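Local structure of methylmalonyl-CoA carboxyltransferase 12S subunit (Propionibacterium freudenreichii, 1ON9) at residues 169-174 and 191-196. The protein transfers the carboxyl group of methylmalonyl-CoA to the biotin of the 1.3S subunit of transcarboxylase, releasing propanoyl-CoA, as a homohexameric core. Residues are numbered along the deposited sequence; the frame is centred on the assembly and turned at random.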
ATOM      1  N   PRO E 169     -14.040 -16.731 -10.218  1.00  6.93           N
ATOM      2  CA  PRO E 169     -15.086 -17.717  -9.969  1.00  8.87           C
ATOM      3  C   PRO E 169     -14.661 -19.092 -10.459  1.00  9.73           C
ATOM      4  O   PRO E 169     -14.078 -19.221 -11.535  1.00  8.29           O
ATOM      5  CB  PRO E 169     -16.284 -17.176 -10.762  1.00 12.54           C
ATOM      6  CG  PRO E 169     -15.986 -15.730 -10.950  1.00 12.36           C
ATOM      7  CD  PRO E 169     -14.499 -15.719 -11.188  1.00  6.98           C
ATOM      8  N   GLN E 170     -14.947 -20.112  -9.653  1.00  8.80           N
ATOM      9  CA  GLN E 170     -14.627 -21.489 -10.007  1.00  6.09           C
ATOM     10  C   GLN E 170     -15.929 -22.265 -10.047  1.00  7.48           C
ATOM     11  O   GLN E 170     -16.690 -22.290  -9.087  1.00  7.05           O
ATOM     12  CB  GLN E 170     -13.677 -22.104  -8.981  1.00  6.81           C
ATOM     13  CG  GLN E 170     -12.364 -21.365  -8.878  1.00 10.31           C
ATOM     14  CD  GLN E 170     -11.464 -21.975  -7.836  1.00  9.44           C
ATOM     15  OE1 GLN E 170     -10.812 -22.970  -8.095  1.00 11.98           O
ATOM     16  NE2 GLN E 170     -11.447 -21.389  -6.640  1.00  6.97           N
ATOM     17  N   ILE E 171     -16.194 -22.876 -11.187  1.00  7.35           N
ATOM     18  CA  ILE E 171     -17.410 -23.636 -11.372  1.00  8.79           C
ATOM     19  C   ILE E 171     -17.030 -25.067 -11.661  1.00  7.81           C
ATOM     20  O   ILE E 171     -16.255 -25.349 -12.578  1.00 10.43           O
ATOM     21  CB  ILE E 171     -18.248 -23.059 -12.544  1.00  8.27           C
ATOM     22  CG1 ILE E 171     -18.754 -21.669 -12.167  1.00 10.86           C
ATOM     23  CG2 ILE E 171     -19.461 -23.959 -12.831  1.00  8.34           C
ATOM     24  CD1 ILE E 171     -19.382 -20.890 -13.326  1.00  8.99           C
ATOM     25  N   ALA E 172     -17.573 -25.982 -10.871  1.00  7.36           N
ATOM     26  CA  ALA E 172     -17.275 -27.384 -11.074  1.00  9.72           C
ATOM     27  C   ALA E 172     -18.511 -28.039 -11.663  1.00 12.26           C
ATOM     28  O   ALA E 172     -19.626 -27.804 -11.196  1.00 11.68           O
ATOM     29  CB  ALA E 172     -16.916 -28.051  -9.740  1.00  3.08           C
ATOM     30  N   ILE E 173     -18.319 -28.822 -12.716  1.00  9.22           N
ATOM     31  CA  ILE E 173     -19.434 -29.544 -13.312  1.00 11.17           C
ATOM     32  C   ILE E 173     -19.048 -31.007 -13.194  1.00 10.05           C
ATOM     33  O   ILE E 173     -18.117 -31.479 -13.852  1.00 12.85           O
ATOM     34  CB  ILE E 173     -19.664 -29.211 -14.806  1.00 11.62           C
ATOM     35  CG1 ILE E 173     -19.983 -27.720 -14.978  1.00 13.53           C
ATOM     36  CG2 ILE E 173     -20.847 -30.029 -15.331  1.00 10.85           C
ATOM     37  CD1 ILE E 173     -18.887 -26.952 -15.663  1.00 19.35           C
ATOM     38  N   ILE E 174     -19.747 -31.715 -12.320  1.00  8.55           N
ATOM     39  CA  ILE E 174     -19.466 -33.121 -12.103  1.00  8.26           C
ATOM     40  C   ILE E 174     -20.422 -33.817 -13.052  1.00 13.86           C
ATOM     41  O   ILE E 174     -21.650 -33.768 -12.881  1.00 14.38           O
ATOM     42  CB  ILE E 174     -19.702 -33.504 -10.619  1.00  9.04           C
ATOM     43  CG1 ILE E 174     -18.871 -32.555  -9.734  1.00 11.10           C
ATOM     44  CG2 ILE E 174     -19.283 -34.965 -10.376  1.00  7.60           C
ATOM     45  CD1 ILE E 174     -18.908 -32.847  -8.280  1.00 18.40           C
ATOM     46  N   PHE E 191     -19.132 -23.233  -7.082  1.00  9.56           N
ATOM     47  CA  PHE E 191     -20.390 -23.866  -7.385  1.00  8.20           C
ATOM     48  C   PHE E 191     -20.222 -25.213  -8.002  1.00 10.27           C
ATOM     49  O   PHE E 191     -19.407 -25.394  -8.902  1.00 13.30           O
ATOM     50  CB  PHE E 191     -21.216 -23.015  -8.341  1.00  8.21           C
ATOM     51  CG  PHE E 191     -21.573 -21.684  -7.792  1.00  7.67           C
ATOM     52  CD1 PHE E 191     -20.770 -20.578  -8.037  1.00 12.19           C
ATOM     53  CD2 PHE E 191     -22.694 -21.537  -6.988  1.00 10.11           C
ATOM     54  CE1 PHE E 191     -21.085 -19.325  -7.481  1.00 10.56           C
ATOM     55  CE2 PHE E 191     -23.010 -20.301  -6.428  1.00 11.17           C
ATOM     56  CZ  PHE E 191     -22.202 -19.196  -6.676  1.00 14.37           C
ATOM     57  N   ILE E 192     -20.990 -26.170  -7.503  1.00  9.39           N
ATOM     58  CA  ILE E 192     -20.955 -27.488  -8.089  1.00  8.82           C
ATOM     59  C   ILE E 192     -22.266 -27.763  -8.813  1.00  9.66           C
ATOM     60  O   ILE E 192     -23.336 -27.748  -8.201  1.00 10.77           O
ATOM     61  CB  ILE E 192     -20.779 -28.604  -7.054  1.00  8.60           C
ATOM     62  CG1 ILE E 192     -19.439 -28.445  -6.322  1.00  8.42           C
ATOM     63  CG2 ILE E 192     -20.864 -29.966  -7.786  1.00  8.11           C
ATOM     64  CD1 ILE E 192     -19.255 -29.400  -5.148  1.00  6.96           C
ATOM     65  N   ILE E 193     -22.174 -27.997 -10.115  1.00  6.28           N
ATOM     66  CA  ILE E 193     -23.346 -28.348 -10.918  1.00  9.39           C
ATOM     67  C   ILE E 193     -23.110 -29.833 -11.145  1.00  7.83           C
ATOM     68  O   ILE E 193     -22.089 -30.220 -11.722  1.00 11.96           O
ATOM     69  CB  ILE E 193     -23.341 -27.668 -12.291  1.00  8.59           C
ATOM     70  CG1 ILE E 193     -23.398 -26.161 -12.130  1.00  7.59           C
ATOM     71  CG2 ILE E 193     -24.532 -28.165 -13.113  1.00 10.50           C
ATOM     72  CD1 ILE E 193     -22.997 -25.448 -13.368  1.00  7.11           C
ATOM     73  N   MET E 194     -24.048 -30.662 -10.709  1.00  9.86           N
ATOM     74  CA  MET E 194     -23.875 -32.094 -10.823  1.00  9.54           C
ATOM     75  C   MET E 194     -24.967 -32.731 -11.671  1.00 10.33           C
ATOM     76  O   MET E 194     -26.152 -32.508 -11.421  1.00 13.32           O
ATOM     77  CB  MET E 194     -23.880 -32.686  -9.417  1.00 10.75           C
ATOM     78  CG  MET E 194     -23.355 -34.071  -9.333  1.00 13.65           C
ATOM     79  SD  MET E 194     -23.279 -34.624  -7.628  1.00 11.99           S
ATOM     80  CE  MET E 194     -23.039 -36.428  -7.958  1.00  8.09           C
ATOM     81  N   THR E 195     -24.584 -33.530 -12.666  1.00  9.05           N
ATOM     82  CA  THR E 195     -25.606 -34.149 -13.503  1.00 12.28           C
ATOM     83  C   THR E 195     -26.135 -35.393 -12.826  1.00 12.20           C
ATOM     84  O   THR E 195     -25.501 -35.938 -11.914  1.00  9.55           O
ATOM     85  CB  THR E 195     -25.082 -34.568 -14.874  1.00 10.04           C
ATOM     86  OG1 THR E 195     -24.226 -35.709 -14.732  1.00 11.55           O
ATOM     87  CG2 THR E 195     -24.350 -33.433 -15.531  1.00 10.45           C
ATOM     88  N   LYS E 196     -27.300 -35.846 -13.278  1.00 13.00           N
ATOM     89  CA  LYS E 196     -27.894 -37.041 -12.712  1.00 14.36           C
ATOM     90  C   LYS E 196     -27.151 -38.300 -13.146  1.00 16.69           C
ATOM     91  O   LYS E 196     -27.502 -39.397 -12.735  1.00 18.56           O
ATOM     92  CB  LYS E 196     -29.376 -37.131 -13.084  1.00 18.48           C
ATOM     93  CG  LYS E 196     -30.211 -36.127 -12.298  1.00 22.08           C
ATOM     94  CD  LYS E 196     -31.708 -36.303 -12.499  1.00 28.06           C
ATOM     95  CE  LYS E 196     -32.458 -35.300 -11.619  1.00 29.34           C
ATOM     96  NZ  LYS E 196     -33.926 -35.345 -11.804  1.00 31.21           N
TER
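Ile171, Ala172, Ile173 and Ile174 pair in parallel with Phe191, Ile192, Ile193 and Met194, joining two neighbouring strands in the mixed sheet of the N-terminal carboxyltransferase domain, which belongs to the crotonase-like superfamily. Strand 133-139 flanks 170-174 and strand 236-238 flanks 191-195, so both lie inside the sheet.

Five backbone hydrogen bonds hold the pair in the parallel pattern, in which one residue bonds to those before and after its opposite number. Ala172 brackets Ile192 in this way: its amide meets the carbonyl of Phe191 almost straight, N to O 2.8 Å, and its carbonyl accepts from the amide of Ile193. Ile174 likewise brackets Met194, for Ile174 N donates to Ile193 O and Ile174 O accepts from Thr195 N. At the starting end the bond from Phe191 N to Gln170 O is longer, 3.3 Å. Three of the carbonyl oxygens also receive CA-H groups, a weak second contact, the shortest from Ile173 CA to Ile193 O at 3.2 Å.

On the face turned to helix 241-253, Ile171, Ile173, Phe191 and Ile193 form an apolar layer, where beta-branched isoleucines suit an extended backbone. Ile193 sets CG1 beside its backbone N (chi1 -63°), and the extended chain brings CD1 to Ile171 CG2 at 3.9 Å; the same methyl lies 4.1 Å from Ile173 CG1. Phe191 turns its ring edge-to-face with His235 and with Phe356.

The other face carries Ala172, Ile174, Ile192 and Met194. The small Ala172 suits a place shared with Tyr137 and Thr189, which its methyl touches, whereas unbranched Met194 lays its CG 3.9 Å from Ile174 CB. Tightest among the apolar side-chain contacts is a methyl-to-methyl touch: Ile174 CD1 sits 3.5 Å from Ile192 CG2.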